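Local coordinates for protein sensory box/response regulator (Mycobacterium smegmatis, PDB 5YRP) that carries an EAL domain, a barrel-like alpha/beta fold named after a sequence signature, here modelled with magnesium at its metal site, at residues I80-V92 / G112-D126. Numbering follows the deposited sequence.
Sequences IVLRINVSPVQLV and GSVCLEITESVVVQD. With MG (magnesium ion), chain C.
E117 and N85 lie side by side and point the same way, sharing one face of the sheet with a magnesium ion. E117 OE2 binds the magnesium at 2.3 Å, with E25 and D147 completing the metal site alongside N85. With CG anti to its carbonyl carbon (chi1 -65°) and the chain extended beyond, E117 carries its carboxylate out to the metal. Its other oxygen, OE1, lies 3.4 Å from R83 CB and forms a salt bridge with K168, so the metal and the K168 ammonium take one oxygen each. R83 crosses E117 at about a right angle; its guanidinium turns away from the carboxylate, NE 4.7 Å from E117 OE1, to a salt bridge with E13, while NE passes 3.8 Å from C115 SG.

Beneath these groups, five backbone hydrogen bonds zip strand 81-86 to strand 114-119 in parallel, L82 beside V114 and N85 beside E117. C115 N to L82 O is the straightest, 175° at the hydrogen, and V86 N to E117 O, at 2.8 Å, ties down the backbone of the metal ligand itself. Helix 96-106 connects the two strands as a beta-alpha-beta crossover, one unit of the EAL domain's barrel-like fold, whose metal site here lies on the R83, C115, N85 and E117 face.

L82, I84, V86, V114, L116 and I118 occupy the other face, where helix 96-106 packs on V86 and V114. V86 CG2 sits 3.6 Å from L116 CD2, and I84 CD1 reaches V114 CG1 more loosely. Beyond the strands, L91 crosses I118 nearly at right angles, their CD1 atoms 3.6 Å apart. Farther out, P88 CB faces V122 CG2 at 4.1 Å, and V92 lays its methyl CG2 against the D126 carboxylate.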
ATOM      1  N   ILE A  80      21.781  18.890 -10.736  1.00 64.83           N
ATOM      2  CA  ILE A  80      20.948  18.293  -9.697  1.00 62.28           C
ATOM      3  C   ILE A  80      19.497  18.378 -10.135  1.00 60.59           C
ATOM      4  O   ILE A  80      19.170  19.094 -11.076  1.00 59.89           O
ATOM      5  CB  ILE A  80      21.099  19.016  -8.345  1.00 62.12           C
ATOM      6  CG1 ILE A  80      20.687  20.486  -8.465  1.00 62.51           C
ATOM      7  CG2 ILE A  80      22.531  18.911  -7.848  1.00 62.07           C
ATOM      8  CD1 ILE A  80      20.353  21.136  -7.143  1.00 62.54           C
ATOM      9  N   VAL A  81      18.632  17.655  -9.440  1.00 60.77           N
ATOM     10  CA  VAL A  81      17.203  17.667  -9.740  1.00 60.96           C
ATOM     11  C   VAL A  81      16.489  18.621  -8.779  1.00 59.67           C
ATOM     12  O   VAL A  81      16.888  18.766  -7.626  1.00 58.94           O
ATOM     13  CB  VAL A  81      16.592  16.250  -9.646  1.00 61.65           C
ATOM     14  CG1 VAL A  81      15.116  16.259 -10.028  1.00 62.28           C
ATOM     15  CG2 VAL A  81      17.352  15.281 -10.542  1.00 60.85           C
ATOM     16  N   LEU A  82      15.445  19.279  -9.275  1.00 58.46           N
ATOM     17  CA  LEU A  82      14.576  20.112  -8.447  1.00 57.59           C
ATOM     18  C   LEU A  82      13.232  19.410  -8.256  1.00 58.59           C
ATOM     19  O   LEU A  82      12.464  19.262  -9.207  1.00 58.31           O
ATOM     20  CB  LEU A  82      14.363  21.478  -9.097  1.00 56.86           C
ATOM     21  CG  LEU A  82      13.481  22.460  -8.319  1.00 56.65           C
ATOM     22  CD1 LEU A  82      14.220  23.035  -7.120  1.00 56.43           C
ATOM     23  CD2 LEU A  82      13.009  23.575  -9.235  1.00 57.30           C
ATOM     24  N   ARG A  83      12.956  18.982  -7.026  1.00 58.69           N
ATOM     25  CA  ARG A  83      11.712  18.284  -6.713  1.00 59.14           C
ATOM     26  C   ARG A  83      10.637  19.252  -6.237  1.00 59.13           C
ATOM     27  O   ARG A  83      10.858  20.024  -5.309  1.00 58.28           O
ATOM     28  CB  ARG A  83      11.945  17.202  -5.660  1.00 60.84           C
ATOM     29  CG  ARG A  83      12.860  16.087  -6.139  1.00 61.88           C
ATOM     30  CD  ARG A  83      12.634  14.768  -5.413  1.00 61.44           C
ATOM     31  NE  ARG A  83      12.974  13.648  -6.290  1.00 62.11           N
ATOM     32  CZ  ARG A  83      14.211  13.241  -6.571  1.00 61.85           C
ATOM     33  NH1 ARG A  83      15.265  13.846  -6.037  1.00 62.93           N
ATOM     34  NH2 ARG A  83      14.395  12.216  -7.393  1.00 61.85           N
ATOM     35  N   ILE A  84       9.475  19.198  -6.882  1.00 59.89           N
ATOM     36  CA  ILE A  84       8.351  20.072  -6.556  1.00 60.03           C
ATOM     37  C   ILE A  84       7.105  19.236  -6.329  1.00 60.49           C
ATOM     38  O   ILE A  84       6.761  18.394  -7.152  1.00 61.54           O
ATOM     39  CB  ILE A  84       8.091  21.077  -7.691  1.00 60.56           C
ATOM     40  CG1 ILE A  84       9.274  22.041  -7.813  1.00 60.99           C
ATOM     41  CG2 ILE A  84       6.804  21.859  -7.446  1.00 60.27           C
ATOM     42  CD1 ILE A  84       9.509  22.531  -9.218  1.00 61.10           C
ATOM     43  N   ASN A  85       6.431  19.481  -5.210  1.00 61.50           N
ATOM     44  CA  ASN A  85       5.204  18.767  -4.882  1.00 60.93           C
ATOM     45  C   ASN A  85       4.054  19.280  -5.721  1.00 61.97           C
ATOM     46  O   ASN A  85       3.765  20.475  -5.716  1.00 64.90           O
ATOM     47  CB  ASN A  85       4.872  18.921  -3.404  1.00 60.11           C
ATOM     48  CG  ASN A  85       5.855  18.198  -2.516  1.00 60.21           C
ATOM     49  OD1 ASN A  85       5.950  16.972  -2.548  1.00 59.96           O
ATOM     50  ND2 ASN A  85       6.598  18.952  -1.719  1.00 60.98           N
ATOM     51  N   VAL A  86       3.412  18.372  -6.448  1.00 62.99           N
ATOM     52  CA  VAL A  86       2.262  18.719  -7.277  1.00 64.56           C
ATOM     53  C   VAL A  86       0.979  18.179  -6.648  1.00 67.97           C
ATOM     54  O   VAL A  86       0.876  16.994  -6.332  1.00 66.20           O
ATOM     55  CB  VAL A  86       2.429  18.200  -8.714  1.00 63.35           C
ATOM     56  CG1 VAL A  86       1.203  18.513  -9.552  1.00 63.67           C
ATOM     57  CG2 VAL A  86       3.650  18.834  -9.352  1.00 63.03           C
ATOM     58  N   SER A  87       0.020  19.081  -6.462  1.00 74.63           N
ATOM     59  CA  SER A  87      -1.302  18.768  -5.920  1.00 80.11           C
ATOM     60  C   SER A  87      -2.137  18.009  -6.960  1.00 81.00           C
ATOM     61  O   SER A  87      -1.874  18.124  -8.160  1.00 78.89           O
ATOM     62  CB  SER A  87      -1.998  20.081  -5.518  1.00 82.96           C
ATOM     63  OG  SER A  87      -3.203  19.880  -4.800  1.00 86.67           O
ATOM     64  N   PRO A  88      -3.139  17.221  -6.512  1.00 85.12           N
ATOM     65  CA  PRO A  88      -4.005  16.532  -7.480  1.00 86.32           C
ATOM     66  C   PRO A  88      -4.821  17.479  -8.367  1.00 86.22           C
ATOM     67  O   PRO A  88      -5.173  17.112  -9.486  1.00 79.73           O
ATOM     68  CB  PRO A  88      -4.940  15.700  -6.587  1.00 86.32           C
ATOM     69  CG  PRO A  88      -4.902  16.370  -5.257  1.00 85.90           C
ATOM     70  CD  PRO A  88      -3.489  16.855  -5.127  1.00 85.35           C
ATOM     71  N   VAL A  89      -5.092  18.683  -7.867  1.00 89.91           N
ATOM     72  CA  VAL A  89      -5.897  19.676  -8.588  1.00 92.15           C
ATOM     73  C   VAL A  89      -5.095  20.318  -9.726  1.00 93.31           C
ATOM     74  O   VAL A  89      -5.625  20.526 -10.818  1.00 95.06           O
ATOM     75  CB  VAL A  89      -6.428  20.789  -7.649  1.00 92.05           C
ATOM     76  CG1 VAL A  89      -7.386  21.707  -8.400  1.00 91.91           C
ATOM     77  CG2 VAL A  89      -7.134  20.198  -6.435  1.00 92.17           C
ATOM     78  N   GLN A  90      -3.827  20.630  -9.462  1.00 92.18           N
ATOM     79  CA  GLN A  90      -2.958  21.280 -10.458  1.00 90.30           C
ATOM     80  C   GLN A  90      -2.763  20.348 -11.642  1.00 87.23           C
ATOM     81  O   GLN A  90      -2.968  20.726 -12.795  1.00 85.36           O
ATOM     82  CB  GLN A  90      -1.577  21.622  -9.888  1.00 90.76           C
ATOM     83  CG  GLN A  90      -1.552  22.320  -8.539  1.00 90.94           C
ATOM     84  CD  GLN A  90      -0.171  22.302  -7.913  1.00 89.20           C
ATOM     85  OE1 GLN A  90      -0.027  22.041  -6.716  1.00 88.01           O
ATOM     86  NE2 GLN A  90       0.858  22.561  -8.719  1.00 88.70           N
ATOM     87  N   LEU A  91      -2.358  19.121 -11.329  1.00 86.08           N
ATOM     88  CA  LEU A  91      -2.296  18.051 -12.307  1.00 87.12           C
ATOM     89  C   LEU A  91      -3.738  17.811 -12.729  1.00 89.49           C
ATOM     90  O   LEU A  91      -4.656  18.366 -12.129  1.00 88.18           O
ATOM     91  CB  LEU A  91      -1.668  16.796 -11.685  1.00 87.77           C
ATOM     92  CG  LEU A  91      -1.071  15.732 -12.619  1.00 88.59           C
ATOM     93  CD1 LEU A  91       0.247  15.200 -12.081  1.00 88.08           C
ATOM     94  CD2 LEU A  91      -2.018  14.565 -12.851  1.00 90.32           C
ATOM     95  N   VAL A  92      -3.930  17.010 -13.771  1.00 92.12           N
ATOM     96  CA  VAL A  92      -5.262  16.732 -14.351  1.00 93.10           C
ATOM     97  C   VAL A  92      -6.041  18.022 -14.640  1.00 93.19           C
ATOM     98  O   VAL A  92      -7.232  18.138 -14.346  1.00 93.61           O
ATOM     99  CB  VAL A  92      -6.123  15.730 -13.526  1.00 93.40           C
ATOM    100  CG1 VAL A  92      -5.503  14.344 -13.546  1.00 94.44           C
ATOM    101  CG2 VAL A  92      -6.348  16.186 -12.092  1.00 93.67           C
ATOM    102  N   GLY A 112      15.227  16.805 -17.787  1.00 74.16           N
ATOM    103  CA  GLY A 112      15.518  15.912 -16.659  1.00 71.62           C
ATOM    104  C   GLY A 112      15.888  16.631 -15.369  1.00 69.10           C
ATOM    105  O   GLY A 112      16.177  15.989 -14.359  1.00 67.88           O
ATOM    106  N   SER A 113      15.854  17.961 -15.397  1.00 67.32           N
ATOM    107  CA  SER A 113      16.274  18.781 -14.261  1.00 67.81           C
ATOM    108  C   SER A 113      15.150  19.060 -13.270  1.00 68.89           C
ATOM    109  O   SER A 113      15.389  19.670 -12.226  1.00 71.33           O
ATOM    110  CB  SER A 113      16.830  20.114 -14.753  1.00 68.21           C
ATOM    111  OG  SER A 113      15.798  20.925 -15.285  1.00 70.53           O
ATOM    112  N   VAL A 114      13.930  18.643 -13.602  1.00 67.81           N
ATOM    113  CA  VAL A 114      12.780  18.814 -12.705  1.00 66.01           C
ATOM    114  C   VAL A 114      12.064  17.479 -12.499  1.00 64.44           C
ATOM    115  O   VAL A 114      11.862  16.720 -13.443  1.00 63.23           O
ATOM    116  CB  VAL A 114      11.798  19.876 -13.244  1.00 65.21           C
ATOM    117  CG1 VAL A 114      10.566  20.002 -12.355  1.00 63.98           C
ATOM    118  CG2 VAL A 114      12.494  21.224 -13.352  1.00 66.58           C
ATOM    119  N   CYS A 115      11.696  17.207 -11.250  1.00 63.64           N
ATOM    120  CA  CYS A 115      10.946  16.006 -10.889  1.00 63.35           C
ATOM    121  C   CYS A 115       9.701  16.367 -10.079  1.00 64.45           C
ATOM    122  O   CYS A 115       9.806  16.859  -8.958  1.00 66.30           O
ATOM    123  CB  CYS A 115      11.825  15.064 -10.076  1.00 63.12           C
ATOM    124  SG  CYS A 115      10.980  13.557  -9.557  1.00 62.81           S
ATOM    125  N   LEU A 116       8.524  16.108 -10.643  1.00 63.42           N
ATOM    126  CA  LEU A 116       7.263  16.474 -10.000  1.00 62.73           C
ATOM    127  C   LEU A 116       6.760  15.367  -9.079  1.00 63.03           C
ATOM    128  O   LEU A 116       6.347  14.310  -9.550  1.00 64.13           O
ATOM    129  CB  LEU A 116       6.203  16.787 -11.057  1.00 62.85           C
ATOM    130  CG  LEU A 116       6.521  17.921 -12.039  1.00 62.57           C
ATOM    131  CD1 LEU A 116       5.476  17.977 -13.141  1.00 61.77           C
ATOM    132  CD2 LEU A 116       6.624  19.270 -11.344  1.00 63.38           C
ATOM    133  N   GLU A 117       6.798  15.615  -7.771  1.00 64.18           N
ATOM    134  CA  GLU A 117       6.278  14.665  -6.782  1.00 65.06           C
ATOM    135  C   GLU A 117       4.760  14.655  -6.783  1.00 65.24           C
ATOM    136  O   GLU A 117       4.128  15.710  -6.728  1.00 66.20           O
ATOM    137  CB  GLU A 117       6.747  15.018  -5.373  1.00 67.10           C
ATOM    138  CG  GLU A 117       8.246  14.913  -5.157  1.00 69.49           C
ATOM    139  CD  GLU A 117       8.654  15.175  -3.720  1.00 71.13           C
ATOM    140  OE1 GLU A 117       9.785  15.654  -3.511  1.00 72.60           O
ATOM    141  OE2 GLU A 117       7.861  14.902  -2.796  1.00 71.92           O
ATOM    142  N   ILE A 118       4.182  13.460  -6.836  1.00 65.62           N
ATOM    143  CA  ILE A 118       2.736  13.292  -6.761  1.00 67.39           C
ATOM    144  C   ILE A 118       2.423  12.349  -5.609  1.00 68.12           C
ATOM    145  O   ILE A 118       3.051  11.301  -5.467  1.00 66.70           O
ATOM    146  CB  ILE A 118       2.140  12.708  -8.060  1.00 68.51           C
ATOM    147  CG1 ILE A 118       2.718  13.411  -9.291  1.00 69.97           C
ATOM    148  CG2 ILE A 118       0.621  12.845  -8.050  1.00 69.60           C
ATOM    149  CD1 ILE A 118       2.384  12.729 -10.601  1.00 70.46           C
ATOM    150  N   THR A 119       1.456  12.734  -4.780  1.00 70.56           N
ATOM    151  CA  THR A 119       1.015  11.884  -3.678  1.00 71.26           C
ATOM    152  C   THR A 119       0.395  10.602  -4.225  1.00 72.48           C
ATOM    153  O   THR A 119      -0.229  10.608  -5.286  1.00 70.65           O
ATOM    154  CB  THR A 119       0.027  12.598  -2.729  1.00 71.22           C
ATOM    155  OG1 THR A 119      -0.271  11.738  -1.623  1.00 70.48           O
ATOM    156  CG2 THR A 119      -1.275  12.983  -3.437  1.00 72.59           C
ATOM    157  N   GLU A 120       0.583   9.510  -3.491  1.00 75.90           N
ATOM    158  CA  GLU A 120       0.145   8.191  -3.940  1.00 78.18           C
ATOM    159  C   GLU A 120      -1.374   8.122  -4.141  1.00 80.18           C
ATOM    160  O   GLU A 120      -1.850   7.441  -5.046  1.00 80.24           O
ATOM    161  CB  GLU A 120       0.608   7.114  -2.953  1.00 79.30           C
ATOM    162  CG  GLU A 120       0.375   5.698  -3.454  1.00 79.65           C
ATOM    163  CD  GLU A 120       0.834   4.626  -2.492  1.00 80.54           C
ATOM    164  OE1 GLU A 120       1.035   4.923  -1.289  1.00 80.96           O
ATOM    165  OE2 GLU A 120       0.978   3.471  -2.945  1.00 81.08           O
ATOM    166  N   SER A 121      -2.124   8.855  -3.319  1.00 83.55           N
ATOM    167  CA  SER A 121      -3.594   8.867  -3.384  1.00 85.69           C
ATOM    168  C   SER A 121      -4.169   9.653  -4.578  1.00 87.22           C
ATOM    169  O   SER A 121      -5.129  10.410  -4.430  1.00 88.66           O
ATOM    170  CB  SER A 121      -4.160   9.422  -2.069  1.00 85.85           C
ATOM    171  OG  SER A 121      -3.704  10.739  -1.828  1.00 88.11           O
ATOM    172  N   VAL A 122      -3.575   9.468  -5.752  1.00 90.39           N
ATOM    173  CA  VAL A 122      -4.071  10.054  -7.004  1.00 94.22           C
ATOM    174  C   VAL A 122      -4.502   8.955  -7.992  1.00 95.79           C
ATOM    175  O   VAL A 122      -5.058   9.238  -9.054  1.00 93.44           O
ATOM    176  CB  VAL A 122      -3.000  10.997  -7.609  1.00 94.76           C
ATOM    177  CG1 VAL A 122      -3.348  11.438  -9.022  1.00 95.73           C
ATOM    178  CG2 VAL A 122      -2.832  12.219  -6.718  1.00 95.11           C
ATOM    179  N   VAL A 123      -4.271   7.701  -7.613  1.00100.97           N
ATOM    180  CA  VAL A 123      -4.626   6.545  -8.442  1.00106.66           C
ATOM    181  C   VAL A 123      -6.109   6.537  -8.826  1.00110.45           C
ATOM    182  O   VAL A 123      -6.447   6.460 -10.008  1.00112.24           O
ATOM    183  CB  VAL A 123      -4.214   5.196  -7.777  1.00107.46           C
ATOM    184  CG1 VAL A 123      -4.690   5.067  -6.331  1.00107.04           C
ATOM    185  CG2 VAL A 123      -4.694   4.008  -8.602  1.00109.05           C
ATOM    186  N   VAL A 124      -6.977   6.632  -7.824  1.00114.55           N
ATOM    187  CA  VAL A 124      -8.432   6.610  -8.019  1.00117.68           C
ATOM    188  C   VAL A 124      -9.027   8.004  -7.794  1.00119.73           C
ATOM    189  O   VAL A 124     -10.066   8.335  -8.369  1.00117.48           O
ATOM    190  CB  VAL A 124      -9.110   5.563  -7.098  1.00118.04           C
ATOM    191  CG1 VAL A 124     -10.631   5.608  -7.218  1.00117.12           C
ATOM    192  CG2 VAL A 124      -8.610   4.162  -7.432  1.00117.21           C
ATOM    193  N   GLN A 125      -8.364   8.818  -6.971  1.00124.41           N
ATOM    194  CA  GLN A 125      -8.784  10.202  -6.738  1.00130.42           C
ATOM    195  C   GLN A 125      -8.791  11.016  -8.035  1.00130.74           C
ATOM    196  O   GLN A 125      -9.526  11.999  -8.151  1.00135.11           O
ATOM    197  CB  GLN A 125      -7.886  10.868  -5.691  1.00132.94           C
ATOM    198  CG  GLN A 125      -8.443  12.174  -5.135  1.00133.90           C
ATOM    199  CD  GLN A 125      -7.794  12.594  -3.824  1.00133.76           C
ATOM    200  OE1 GLN A 125      -7.414  11.754  -3.007  1.00133.54           O
ATOM    201  NE2 GLN A 125      -7.678  13.902  -3.611  1.00132.71           N
ATOM    202  N   ASP A 126      -7.959  10.606  -8.992  1.00127.08           N
ATOM    203  CA  ASP A 126      -8.038  11.088 -10.373  1.00125.54           C
ATOM    204  C   ASP A 126      -8.167   9.909 -11.346  1.00122.68           C
ATOM    205  O   ASP A 126      -7.841   8.772 -11.004  1.00121.90           O
ATOM    206  CB  ASP A 126      -6.803  11.925 -10.725  1.00126.97           C
ATOM    207  CG  ASP A 126      -6.758  13.255  -9.981  1.00127.96           C
ATOM    208  OD1 ASP A 126      -7.829  13.833  -9.704  1.00127.98           O
ATOM    209  OD2 ASP A 126      -5.641  13.737  -9.690  1.00129.74           O
TER
HETATM  210 MG    MG C 701       7.108  15.404  -0.718  1.00 35.83          MG